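Local structure of hypothetical sugar kinase (Cytophaga hutchinsonii, 3R8E) at residues Gly40-Ala45 with Gly309-Ala314; Gly139-Met144 with Asn263-Gly268; Ile148-Gly153 with Thr246-Ser251; Ser213-Ile218 with Ala235-Val240; Asn254-Met259 with Lys283-His288. The protein probably phosphorylates a sugar at the expense of ATP, as a putative sugar kinase of the ROK family with ribonuclease H-like architecture. All coordinates share one frame; numbering follows the deposited sequence.

Interaction 1 (Gly40-Ala45 with Gly309-Ala314); sequences GEIQNA and GLLGAA
Ile-42 packs against Leu-311 and Leu-310 in a contact that is wholly apolar between side chains; no hydrogen bond passes between the two segments. The evidence for the main pairing is a separation of 3.8 Å between Ile-42 CG1 and Leu-311 CD2. The end of the same branch follows along, with Ile-42 CD1 4.1 Å from Leu-311 CD2, so the ethyl arm of the isoleucine lies aslant over the leucine methyl. Ile-42 achieves this by setting CG1 anti to its carbonyl carbon (chi1 -58°), an orientation that leaves the shorter branch to serve the other leucine. That second touch is looser: Ile-42 CG2 stands 4.3 Å from Leu-310 CD2.

A backbone oxygen adds a different kind of contact. Gly-40 O comes within 3.4 Å of Leu-311 CD2, a van der Waals approach that gives this one methyl both a polar and an apolar neighbour. The backbones are also closest here, with 6.7 Å between Gly-40 CA and Leu-311 CA. Gly-40 has a positive phi of 90°, a backbone shape that glycine takes readily.

Strand 42-43 is a short antiparallel partner of strand 30-36, beside strand 45-49, and Gln-43 is bonded through the backbone to Leu-35. The same strand 30-36 carries Val-36, which touches both Leu-310 and Leu-311, so the C-terminal helix 308-318 lies against the edge region of the N-terminal sheet, with Asp-307 just ahead of it also meeting Ile-42.

Interaction 2 (Gly139-Met144 with Asn263-Gly268); sequences GENKRM and NILLGG
Asn-141 makes the first touch on the strand, two residues after the chain leaves helix 127-138 at Gly-139. Its OD1 lies 3.4 Å from Leu-265 CD2, a van der Waals approach of an oxygen to a methyl; the hydrogen bond of that oxygen goes instead to the hydroxyl of Tyr-298. From Asn-141 to Met-144 the chain makes a type II beta turn, closed by a bond of 3.1 Å from Met-144 N to Asn-141 O. Arg-143 holds the third position of the turn with a positive phi of 73°.

The turn delivers Met-144, a selenomethionine, to the strand. Its SE sits 3.8 Å from Asn-263 CB, crossing that side chain at a slant, while ND2 of Asn-263 is held by the carbonyl oxygen of Thr-146. A bend at chi3 (62°) carries the terminal methyl to Leu-265, and the two side chains meet tip to tip, with Met-144 CE 3.8 Å from Leu-265 CG.

Asn-263 and Leu-265 point from the same face of strand 263-267, Ile-264 between them turning away, and the helix-to-strand loop closes over that face. Strand 263-267 runs parallel to strand 147-152, into which this loop leads, within the five-stranded mixed sheet of a ribonuclease H-like domain.

Interaction 3 (Ile148-Gly153 with Thr246-Ser251); sequences ILLALG and TIIGES
Ile-248 faces strand 147-152 with two branches that diverge, one for each of two leucines. Its CG2 methyl approaches Leu-150, with 4.0 Å between Ile-248 CG2 and Leu-150 CD1; here the two side chains pass each other running in opposite directions, so the meeting is flank to flank. The longer branch behaves otherwise. Ile-248 CD1 points at the end of Leu-152, 3.9 Å from Leu-152 CD1 and 4.1 Å from Leu-152 CD2, so that its single methyl rests against the fork of the leucine, tip to tip.

The division of labour follows from the torsions. With chi1 at -59°, CG1 of Ile-248 is anti to the carbonyl carbon and CG2 anti to the backbone N, and an extended chi2 of 165° pushes CD1 onward to Leu-152. Leu-150 and Leu-152 are two residues apart on a strand, hence on the same face of the sheet, and both side chains set out toward the helix. The backbones stay well separated, with 9.6 Å between the nearest CA atoms, Leu-150 and Ile-248, so side chains alone bridge the gap.

Phe-277 of helix 274-288 touches both Leu-152 and Ile-248, and Leu-266 of the adjoining strand flanks both leucines, placing the contact in the core between sheet and helices. All three side chains are buried, and each contact is methyl against methyl at ordinary van der Waals spacing. Helix 235-259 is therefore held to the strand at this point by dispersion and the exclusion of water, with shape rather than bond direction setting the fit.

Interaction 4 (Ser213-Ile218 with Ala235-Val240); sequences SSLHTI and ALALAV
Leu-236 packs against Ser-213, meeting it through CB and both terminal methyls. The hydroxyl makes the nearest approach, 3.6 Å from Ser-213 OG to Leu-236 CB, and the serine carbon adds to it, with Ser-213 CB 3.8 Å from the same Leu-236 CB. Leu-236 CD2 continues to Leu-215, reaching 4.0 Å from Leu-215 CD1 with the two side chains aslant. Leu-215 CD1 also lies 4.0 Å from Ala-237 CB, so this methyl touches two successive residues of the first helical turn. With CG anti to the carbonyl carbon (chi1 -74°), Leu-215 is turned so that CD1 meets the helix.

Although Ser-213 OG packs on carbon atoms, it is hydrogen-bonded to Asp-234 OD2, and within its own segment it accepts a weak bond from Leu-215 N, nearly straight (173°) but long, with 3.4 Å from Leu-215 N to Ser-213 OG. Asp-234 also takes the backbone N of Ser-214 on OD1 and that of Ala-237 on OD2, so one carboxylate ties the loop to the start of the helix.

Helix 194-207 lends Leu-205 to the same cluster, touching Ser-213 and Leu-215. Residues 214-217 have helical backbone angles without regular bonding, and this irregular turn docks on the N-terminal end of helix 235-259, a helix of the ribonuclease H-like core; the smaller helices 189-192, 194-207 and 223-231 before it look like an addition to that core.

Interaction 5 (Asn254-Met259 with Lys283-His288); sequences NIVRVM and KAMLEH
Helices 235-259 and 274-288 approach each other here with 9.2 Å between the CA atoms of Val-256 and Met-285, a spacing that side chains must fill. Met-285, a selenomethionine, does so: its chain bends at chi3 (81°) and brings its terminal methyl to Val-256, with Met-285 CE 3.7 Å from Val-256 CG2. The two side chains meet at about a right angle.

The polar part runs through a water. Arg-257 NE donates to it over 2.8 Å, the water lying at the edge of the guanidinium and in its plane, and the water in turn donates to the carbonyl oxygen of His-288, the last residue of its helix, at 2.7 Å. Arg-257 NH2 is itself 4.3 Å from His-288 O, too far for a direct bond, so the bridge is what links this pair. Arg-257 NH1 makes a weak hydrogen bond to the hydroxyl of Tyr-293.

The second subunit borders the site, with its His-179 on Arg-257 and its Leu-181 on His-288. Helix 274-288 is the main helix of the connection between the parallel neighbours 263-267 and 298-301, a beta-alpha-beta crossover, and it packs beside helix 235-259 as one helical layer of the ribonuclease H-like domain.

Interactions 2, 3 and 5 form one block of the C-terminal domain: centres of 3 and 5 are about 11 Å apart, those of 2 and 3 about 13 Å. Strands 147-152 and 263-267 pair, Gly-267 N lying 2.8 Å from Leu-150 O, and Ile-264 CD1 reaches 3.7 Å from Met-285 CE, so sheet and helices share a core. Helix 235-259 serves interactions 4, 3 and 5 in that order, reaching from the small helices at its start to the subunit interface. Interaction 1 lies in the other lobe, its centre about 17 Å from that of interaction 2, the nearest; its segments span the other four in sequence, returning the C-terminal helix to the N-terminal sheet.

Interaction 1 (Gly40-Ala45 with Gly309-Ala314)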
# COMPACT_ATOMS: atom_id res chain seq x y z
N GLY A 40 -18.39 -0.77 24.86
CA GLY A 40 -18.71 -0.22 23.54
C GLY A 40 -20.12 0.30 23.34
O GLY A 40 -20.58 0.38 22.20
N GLU A 41 -20.81 0.65 24.44
CA GLU A 41 -22.15 1.21 24.37
C GLU A 41 -22.03 2.73 24.24
O GLU A 41 -21.17 3.33 24.90
CB GLU A 41 -22.97 0.82 25.62
CG GLU A 41 -24.42 1.27 25.62
CD GLU A 41 -25.10 1.33 26.98
OE1 GLU A 41 -24.80 0.46 27.84
OE2 GLU A 41 -25.95 2.22 27.17
N ILE A 42 -22.85 3.35 23.38
CA ILE A 42 -22.87 4.80 23.19
C ILE A 42 -24.06 5.36 23.96
O ILE A 42 -25.20 4.96 23.72
CB ILE A 42 -22.87 5.23 21.70
CG1 ILE A 42 -21.64 4.67 20.95
CG2 ILE A 42 -22.95 6.77 21.56
CD1 ILE A 42 -21.75 4.68 19.45
N GLN A 43 -23.79 6.28 24.90
CA GLN A 43 -24.80 6.95 25.71
C GLN A 43 -24.87 8.42 25.33
O GLN A 43 -23.84 9.03 25.02
CB GLN A 43 -24.51 6.80 27.21
CG GLN A 43 -24.75 5.38 27.74
CD GLN A 43 -24.41 5.21 29.20
OE1 GLN A 43 -24.31 6.17 29.98
NE2 GLN A 43 -24.25 3.97 29.62
N ASN A 44 -26.09 8.99 25.36
CA ASN A 44 -26.40 10.40 25.05
C ASN A 44 -25.86 10.81 23.66
O ASN A 44 -25.20 11.85 23.53
CB ASN A 44 -25.86 11.33 26.15
CG ASN A 44 -26.48 12.72 26.17
OD1 ASN A 44 -27.62 12.94 25.77
ND2 ASN A 44 -25.71 13.69 26.65
N ALA A 45 -26.13 9.97 22.63
CA ALA A 45 -25.69 10.24 21.25
C ALA A 45 -26.34 11.54 20.75
O ALA A 45 -27.57 11.63 20.70
CB ALA A 45 -26.06 9.07 20.35
N GLY A 309 -16.59 4.86 13.90
CA GLY A 309 -15.80 6.09 13.96
C GLY A 309 -15.77 6.72 15.34
O GLY A 309 -14.70 7.06 15.85
N LEU A 310 -16.95 6.86 15.97
CA LEU A 310 -17.10 7.43 17.31
C LEU A 310 -16.48 6.49 18.36
O LEU A 310 -15.73 6.96 19.22
CB LEU A 310 -18.59 7.68 17.61
CG LEU A 310 -18.88 8.74 18.68
CD1 LEU A 310 -20.09 9.56 18.30
CD2 LEU A 310 -19.10 8.10 20.04
N LEU A 311 -16.75 5.17 18.25
CA LEU A 311 -16.19 4.17 19.16
C LEU A 311 -14.66 4.17 19.10
O LEU A 311 -14.01 4.14 20.15
CB LEU A 311 -16.74 2.76 18.87
CG LEU A 311 -18.21 2.52 19.21
CD1 LEU A 311 -18.67 1.18 18.67
CD2 LEU A 311 -18.46 2.56 20.71
N GLY A 312 -14.11 4.27 17.89
CA GLY A 312 -12.66 4.30 17.66
C GLY A 312 -12.04 5.58 18.20
O GLY A 312 -10.95 5.53 18.77
N ALA A 313 -12.75 6.71 18.03
CA ALA A 313 -12.30 8.01 18.55
C ALA A 313 -12.14 7.93 20.07
O ALA A 313 -11.09 8.27 20.59
CB ALA A 313 -13.27 9.12 18.15
N ALA A 314 -13.14 7.36 20.77
CA ALA A 314 -13.05 7.14 22.22
C ALA A 314 -11.92 6.14 22.53
O ALA A 314 -11.21 6.32 23.52
CB ALA A 314 -14.37 6.61 22.75

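Interaction 2 (Gly139-Met144 with Asn263-Gly268)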
# COMPACT_ATOMS: atom_id res chain seq x y z
N GLY A 139 -15.89 -4.58 17.72
CA GLY A 139 -16.60 -5.32 16.68
C GLY A 139 -16.70 -6.82 16.86
O GLY A 139 -16.20 -7.37 17.84
N GLU A 140 -17.36 -7.49 15.89
CA GLU A 140 -17.54 -8.95 15.88
C GLU A 140 -16.23 -9.69 15.57
O GLU A 140 -16.18 -10.91 15.70
CB GLU A 140 -18.66 -9.36 14.92
CG GLU A 140 -20.05 -9.21 15.53
CD GLU A 140 -20.29 -10.02 16.79
OE1 GLU A 140 -20.46 -11.26 16.68
OE2 GLU A 140 -20.28 -9.43 17.89
N ASN A 141 -15.18 -8.97 15.17
CA ASN A 141 -13.85 -9.54 14.94
C ASN A 141 -12.86 -8.77 15.79
O ASN A 141 -11.72 -8.55 15.37
CB ASN A 141 -13.48 -9.50 13.46
CG ASN A 141 -14.18 -10.54 12.62
OD1 ASN A 141 -15.01 -10.21 11.77
ND2 ASN A 141 -13.83 -11.81 12.82
N LYS A 142 -13.28 -8.37 17.01
CA LYS A 142 -12.44 -7.62 17.93
C LYS A 142 -11.13 -8.35 18.22
O LYS A 142 -11.10 -9.59 18.31
CB LYS A 142 -13.17 -7.24 19.23
CG LYS A 142 -13.65 -8.40 20.09
CD LYS A 142 -14.02 -7.91 21.49
CE LYS A 142 -14.35 -9.05 22.41
NZ LYS A 142 -14.57 -8.58 23.80
N ARG A 143 -10.04 -7.57 18.28
CA ARG A 143 -8.66 -7.98 18.56
C ARG A 143 -8.01 -8.74 17.37
O ARG A 143 -6.86 -9.16 17.49
CB ARG A 143 -8.52 -8.78 19.88
CG ARG A 143 -8.87 -7.97 21.13
CD ARG A 143 -7.79 -6.97 21.51
NE ARG A 143 -8.22 -6.08 22.59
CZ ARG A 143 -7.45 -5.17 23.18
NH1 ARG A 143 -6.19 -5.02 22.80
NH2 ARG A 143 -7.93 -4.41 24.15
N MSE A 144 -8.70 -8.82 16.21
CA MSE A 144 -8.10 -9.35 14.97
C MSE A 144 -6.91 -8.43 14.70
O MSE A 144 -7.09 -7.22 14.64
CB MSE A 144 -9.12 -9.33 13.84
CG MSE A 144 -8.59 -9.88 12.53
SE MSE A 144 -10.03 -10.33 11.30
CE MSE A 144 -10.84 -8.65 11.05
N ASN A 263 -7.18 -10.08 5.73
CA ASN A 263 -8.42 -10.00 6.50
C ASN A 263 -9.08 -8.71 6.10
O ASN A 263 -8.44 -7.66 6.18
CB ASN A 263 -8.19 -10.06 8.00
CG ASN A 263 -7.72 -11.40 8.48
OD1 ASN A 263 -8.19 -12.46 8.04
ND2 ASN A 263 -6.83 -11.37 9.45
N ILE A 264 -10.31 -8.79 5.58
CA ILE A 264 -11.01 -7.62 5.07
C ILE A 264 -12.39 -7.52 5.72
O ILE A 264 -13.17 -8.48 5.68
CB ILE A 264 -11.12 -7.68 3.52
CG1 ILE A 264 -9.72 -7.70 2.86
CG2 ILE A 264 -11.97 -6.53 2.94
CD1 ILE A 264 -9.63 -8.61 1.68
N LEU A 265 -12.68 -6.33 6.30
CA LEU A 265 -14.00 -6.01 6.85
C LEU A 265 -14.64 -4.96 5.96
O LEU A 265 -14.00 -3.96 5.65
CB LEU A 265 -13.95 -5.52 8.31
CG LEU A 265 -13.50 -6.51 9.40
CD1 LEU A 265 -13.56 -5.85 10.76
CD2 LEU A 265 -14.33 -7.80 9.40
N LEU A 266 -15.90 -5.19 5.57
CA LEU A 266 -16.61 -4.28 4.69
C LEU A 266 -17.75 -3.59 5.42
O LEU A 266 -18.64 -4.26 5.95
CB LEU A 266 -17.11 -5.03 3.44
CG LEU A 266 -16.04 -5.72 2.58
CD1 LEU A 266 -16.67 -6.61 1.54
CD2 LEU A 266 -15.11 -4.71 1.90
N GLY A 267 -17.71 -2.26 5.43
CA GLY A 267 -18.70 -1.40 6.07
C GLY A 267 -19.28 -0.36 5.12
O GLY A 267 -19.04 -0.42 3.92
N GLY A 268 -20.06 0.57 5.67
CA GLY A 268 -20.70 1.62 4.88
C GLY A 268 -22.05 1.21 4.33
O GLY A 268 -22.45 0.05 4.47

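Interaction 3 (Ile148-Gly153 with Thr246-Ser251)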
# COMPACT_ATOMS: atom_id res chain seq x y z
N ILE A 148 -7.94 -4.78 7.11
CA ILE A 148 -8.38 -3.52 6.53
C ILE A 148 -9.89 -3.42 6.70
O ILE A 148 -10.60 -4.41 6.46
CB ILE A 148 -7.95 -3.30 5.04
CG1 ILE A 148 -8.37 -1.88 4.56
CG2 ILE A 148 -8.55 -4.37 4.11
CD1 ILE A 148 -7.72 -1.41 3.27
N LEU A 149 -10.36 -2.25 7.11
CA LEU A 149 -11.77 -1.92 7.15
C LEU A 149 -12.03 -0.99 5.98
O LEU A 149 -11.45 0.09 5.94
CB LEU A 149 -12.22 -1.30 8.49
CG LEU A 149 -13.64 -0.67 8.50
CD1 LEU A 149 -14.71 -1.70 8.25
CD2 LEU A 149 -13.93 0.00 9.82
N LEU A 150 -12.85 -1.42 5.02
CA LEU A 150 -13.27 -0.58 3.90
C LEU A 150 -14.67 -0.08 4.18
O LEU A 150 -15.60 -0.89 4.24
CB LEU A 150 -13.25 -1.32 2.55
CG LEU A 150 -11.96 -1.61 1.85
CD1 LEU A 150 -12.26 -2.21 0.49
CD2 LEU A 150 -11.15 -0.34 1.63
N ALA A 151 -14.82 1.23 4.39
CA ALA A 151 -16.12 1.85 4.61
C ALA A 151 -16.62 2.39 3.28
O ALA A 151 -16.12 3.40 2.78
CB ALA A 151 -16.03 2.94 5.67
N LEU A 152 -17.56 1.65 2.66
CA LEU A 152 -18.08 1.94 1.33
C LEU A 152 -19.36 2.78 1.42
O LEU A 152 -20.47 2.24 1.50
CB LEU A 152 -18.31 0.63 0.54
CG LEU A 152 -17.07 -0.29 0.41
CD1 LEU A 152 -17.48 -1.74 0.27
CD2 LEU A 152 -16.18 0.13 -0.75
N GLY A 153 -19.18 4.09 1.39
CA GLY A 153 -20.27 5.07 1.45
C GLY A 153 -20.20 6.02 0.28
O GLY A 153 -19.84 5.62 -0.83
N THR A 246 -16.23 -6.57 -8.71
CA THR A 246 -15.00 -6.71 -9.49
C THR A 246 -14.09 -5.50 -9.26
O THR A 246 -12.89 -5.68 -9.02
CB THR A 246 -15.32 -6.89 -10.99
OG1 THR A 246 -16.15 -8.04 -11.15
CG2 THR A 246 -14.06 -7.02 -11.85
N ILE A 247 -14.66 -4.26 -9.31
CA ILE A 247 -13.90 -3.02 -9.11
C ILE A 247 -13.27 -3.00 -7.70
O ILE A 247 -12.08 -2.74 -7.59
CB ILE A 247 -14.75 -1.75 -9.39
CG1 ILE A 247 -15.25 -1.72 -10.85
CG2 ILE A 247 -13.96 -0.46 -9.05
CD1 ILE A 247 -16.47 -0.80 -11.10
N ILE A 248 -14.06 -3.31 -6.64
CA ILE A 248 -13.54 -3.30 -5.26
C ILE A 248 -12.42 -4.36 -5.12
O ILE A 248 -11.37 -4.06 -4.56
CB ILE A 248 -14.66 -3.51 -4.19
CG1 ILE A 248 -15.74 -2.39 -4.29
CG2 ILE A 248 -14.07 -3.55 -2.77
CD1 ILE A 248 -17.05 -2.72 -3.53
N GLY A 249 -12.66 -5.55 -5.68
CA GLY A 249 -11.69 -6.64 -5.66
C GLY A 249 -10.38 -6.29 -6.33
O GLY A 249 -9.31 -6.58 -5.79
N GLU A 250 -10.44 -5.59 -7.48
CA GLU A 250 -9.25 -5.15 -8.22
C GLU A 250 -8.42 -4.16 -7.40
O GLU A 250 -7.19 -4.26 -7.42
CB GLU A 250 -9.62 -4.55 -9.57
CG GLU A 250 -9.94 -5.61 -10.61
CD GLU A 250 -10.32 -5.07 -11.98
OE1 GLU A 250 -10.45 -3.83 -12.13
OE2 GLU A 250 -10.50 -5.89 -12.90
N SER A 251 -9.07 -3.25 -6.64
CA SER A 251 -8.32 -2.32 -5.78
C SER A 251 -7.76 -3.05 -4.55
O SER A 251 -6.64 -2.75 -4.12
CB SER A 251 -9.19 -1.13 -5.36
OG SER A 251 -9.18 -0.16 -6.39

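Interaction 4 (Ser213-Ile218 with Ala235-Val240)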
# COMPACT_ATOMS: atom_id res chain seq x y z
N SER A 213 -35.80 -4.76 -16.44
CA SER A 213 -35.52 -4.49 -15.03
C SER A 213 -36.75 -3.98 -14.27
O SER A 213 -37.64 -3.36 -14.85
CB SER A 213 -34.37 -3.50 -14.89
OG SER A 213 -34.00 -3.34 -13.53
N SER A 214 -36.76 -4.23 -12.95
CA SER A 214 -37.80 -3.85 -12.00
C SER A 214 -37.49 -2.52 -11.27
O SER A 214 -38.36 -2.00 -10.57
CB SER A 214 -37.99 -4.96 -10.96
OG SER A 214 -36.76 -5.27 -10.32
N LEU A 215 -36.26 -1.99 -11.43
CA LEU A 215 -35.84 -0.74 -10.78
C LEU A 215 -36.46 0.52 -11.41
O LEU A 215 -36.47 1.57 -10.77
CB LEU A 215 -34.30 -0.62 -10.79
CG LEU A 215 -33.55 -1.53 -9.82
CD1 LEU A 215 -32.11 -1.71 -10.24
CD2 LEU A 215 -33.63 -1.00 -8.39
N HIS A 216 -37.00 0.41 -12.65
CA HIS A 216 -37.63 1.51 -13.40
C HIS A 216 -38.80 2.19 -12.65
O HIS A 216 -39.08 3.36 -12.91
CB HIS A 216 -38.14 1.01 -14.76
CG HIS A 216 -37.05 0.63 -15.72
ND1 HIS A 216 -36.31 1.59 -16.39
CD2 HIS A 216 -36.64 -0.59 -16.13
CE1 HIS A 216 -35.47 0.92 -17.17
NE2 HIS A 216 -35.63 -0.39 -17.04
N THR A 217 -39.47 1.45 -11.74
CA THR A 217 -40.65 1.89 -10.98
C THR A 217 -40.31 2.91 -9.87
O THR A 217 -41.07 3.87 -9.68
CB THR A 217 -41.34 0.66 -10.35
OG1 THR A 217 -41.37 -0.42 -11.29
CG2 THR A 217 -42.75 0.96 -9.85
N ILE A 218 -39.22 2.68 -9.12
CA ILE A 218 -38.77 3.47 -7.97
C ILE A 218 -38.51 4.95 -8.32
O ILE A 218 -37.97 5.26 -9.38
CB ILE A 218 -37.50 2.81 -7.33
CG1 ILE A 218 -37.68 1.27 -7.13
CG2 ILE A 218 -37.05 3.50 -6.03
CD1 ILE A 218 -38.87 0.77 -6.19
N ALA A 235 -32.06 -9.31 -12.85
CA ALA A 235 -30.83 -9.48 -13.65
C ALA A 235 -29.95 -8.22 -13.69
O ALA A 235 -28.74 -8.34 -13.52
CB ALA A 235 -31.19 -9.91 -15.07
N LEU A 236 -30.56 -7.03 -13.89
CA LEU A 236 -29.86 -5.75 -13.95
C LEU A 236 -29.22 -5.40 -12.59
O LEU A 236 -28.03 -5.07 -12.55
CB LEU A 236 -30.80 -4.62 -14.41
CG LEU A 236 -30.15 -3.29 -14.81
CD1 LEU A 236 -30.73 -2.77 -16.10
CD2 LEU A 236 -30.27 -2.25 -13.71
N ALA A 237 -30.02 -5.47 -11.50
CA ALA A 237 -29.57 -5.16 -10.14
C ALA A 237 -28.41 -6.07 -9.70
O ALA A 237 -27.46 -5.57 -9.09
CB ALA A 237 -30.72 -5.28 -9.16
N LEU A 238 -28.47 -7.37 -10.06
CA LEU A 238 -27.43 -8.36 -9.74
C LEU A 238 -26.13 -8.07 -10.52
O LEU A 238 -25.04 -8.19 -9.95
CB LEU A 238 -27.92 -9.79 -10.04
CG LEU A 238 -28.88 -10.42 -9.03
CD1 LEU A 238 -29.70 -11.52 -9.67
CD2 LEU A 238 -28.13 -10.97 -7.81
N ALA A 239 -26.26 -7.66 -11.80
CA ALA A 239 -25.14 -7.33 -12.69
C ALA A 239 -24.41 -6.07 -12.22
O ALA A 239 -23.18 -6.01 -12.32
CB ALA A 239 -25.63 -7.15 -14.12
N VAL A 240 -25.16 -5.07 -11.69
CA VAL A 240 -24.60 -3.83 -11.15
C VAL A 240 -23.69 -4.16 -9.95
O VAL A 240 -22.54 -3.73 -9.94
CB VAL A 240 -25.70 -2.79 -10.79
CG1 VAL A 240 -25.16 -1.68 -9.88
CG2 VAL A 240 -26.32 -2.18 -12.05

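Interaction 5 (Asn254-Met259 with Lys283-His288)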
# COMPACT_ATOMS: atom_id res chain seq x y z
N ASN A 254 -4.42 -4.64 -5.22
CA ASN A 254 -3.32 -3.68 -5.07
C ASN A 254 -2.97 -3.41 -3.61
O ASN A 254 -1.79 -3.33 -3.29
CB ASN A 254 -3.63 -2.38 -5.80
CG ASN A 254 -3.54 -2.50 -7.29
OD1 ASN A 254 -3.01 -3.48 -7.82
ND2 ASN A 254 -4.05 -1.51 -8.01
N ILE A 255 -3.99 -3.26 -2.73
CA ILE A 255 -3.78 -3.01 -1.30
C ILE A 255 -3.06 -4.21 -0.68
O ILE A 255 -2.08 -4.05 0.05
CB ILE A 255 -5.11 -2.70 -0.56
CG1 ILE A 255 -5.73 -1.40 -1.10
CG2 ILE A 255 -4.92 -2.62 0.96
CD1 ILE A 255 -7.25 -1.27 -0.88
N VAL A 256 -3.53 -5.42 -1.00
CA VAL A 256 -2.95 -6.66 -0.48
C VAL A 256 -1.49 -6.80 -0.96
O VAL A 256 -0.63 -7.17 -0.16
CB VAL A 256 -3.83 -7.87 -0.87
CG1 VAL A 256 -3.10 -9.19 -0.68
CG2 VAL A 256 -5.13 -7.86 -0.07
N ARG A 257 -1.19 -6.51 -2.24
CA ARG A 257 0.18 -6.63 -2.75
C ARG A 257 1.13 -5.68 -2.01
O ARG A 257 2.26 -6.04 -1.71
CB ARG A 257 0.25 -6.37 -4.27
CG ARG A 257 -0.20 -7.55 -5.13
CD ARG A 257 0.60 -8.82 -4.84
NE ARG A 257 0.54 -9.79 -5.94
CZ ARG A 257 1.38 -10.81 -6.08
NH1 ARG A 257 2.36 -11.00 -5.21
NH2 ARG A 257 1.27 -11.63 -7.12
N VAL A 258 0.64 -4.49 -1.68
CA VAL A 258 1.47 -3.51 -1.00
C VAL A 258 1.65 -3.82 0.51
O VAL A 258 2.78 -3.78 1.01
CB VAL A 258 0.89 -2.07 -1.19
CG1 VAL A 258 1.60 -1.06 -0.29
CG2 VAL A 258 0.97 -1.63 -2.65
N MSE A 259 0.53 -4.12 1.22
CA MSE A 259 0.48 -4.28 2.67
C MSE A 259 0.70 -5.70 3.19
O MSE A 259 1.04 -5.86 4.36
CB MSE A 259 -0.88 -3.80 3.20
CG MSE A 259 -1.19 -2.35 2.84
SE MSE A 259 -0.02 -1.13 3.78
CE MSE A 259 -0.94 -1.09 5.42
N LYS A 283 -13.72 -13.33 -6.49
CA LYS A 283 -13.29 -13.84 -7.79
C LYS A 283 -12.09 -13.03 -8.32
O LYS A 283 -11.10 -13.64 -8.73
CB LYS A 283 -14.46 -13.83 -8.79
CG LYS A 283 -14.17 -14.57 -10.09
CD LYS A 283 -15.37 -14.56 -11.05
CE LYS A 283 -15.36 -13.38 -12.00
NZ LYS A 283 -16.56 -13.38 -12.88
N ALA A 284 -12.17 -11.68 -8.26
CA ALA A 284 -11.09 -10.80 -8.71
C ALA A 284 -9.80 -11.05 -7.92
O ALA A 284 -8.73 -11.10 -8.50
CB ALA A 284 -11.51 -9.34 -8.59
N MSE A 285 -9.93 -11.27 -6.60
CA MSE A 285 -8.79 -11.53 -5.71
C MSE A 285 -8.15 -12.89 -6.02
O MSE A 285 -6.93 -12.99 -6.08
CB MSE A 285 -9.23 -11.45 -4.24
CG MSE A 285 -9.68 -10.04 -3.85
SE MSE A 285 -9.93 -9.86 -1.94
CE MSE A 285 -8.04 -9.61 -1.52
N LEU A 286 -8.97 -13.92 -6.28
CA LEU A 286 -8.45 -15.24 -6.62
C LEU A 286 -7.79 -15.24 -8.00
O LEU A 286 -6.81 -15.95 -8.20
CB LEU A 286 -9.56 -16.30 -6.57
CG LEU A 286 -10.16 -16.64 -5.20
CD1 LEU A 286 -11.45 -17.43 -5.37
CD2 LEU A 286 -9.19 -17.43 -4.34
N GLU A 287 -8.32 -14.43 -8.95
CA GLU A 287 -7.78 -14.33 -10.32
C GLU A 287 -6.39 -13.69 -10.36
O GLU A 287 -5.56 -14.12 -11.17
CB GLU A 287 -8.71 -13.49 -11.20
CG GLU A 287 -9.86 -14.27 -11.83
CD GLU A 287 -10.90 -13.46 -12.58
OE1 GLU A 287 -10.69 -12.25 -12.81
OE2 GLU A 287 -11.94 -14.05 -12.96
N HIS A 288 -6.14 -12.67 -9.53
CA HIS A 288 -4.90 -11.89 -9.57
C HIS A 288 -3.89 -12.16 -8.45
O HIS A 288 -2.75 -11.72 -8.56
CB HIS A 288 -5.24 -10.39 -9.58
CG HIS A 288 -6.07 -9.97 -10.75
ND1 HIS A 288 -5.54 -9.88 -12.02
CD2 HIS A 288 -7.38 -9.62 -10.80
CE1 HIS A 288 -6.53 -9.48 -12.80
NE2 HIS A 288 -7.66 -9.32 -12.11
O HOH W 1 -1.32 -9.47 -7.98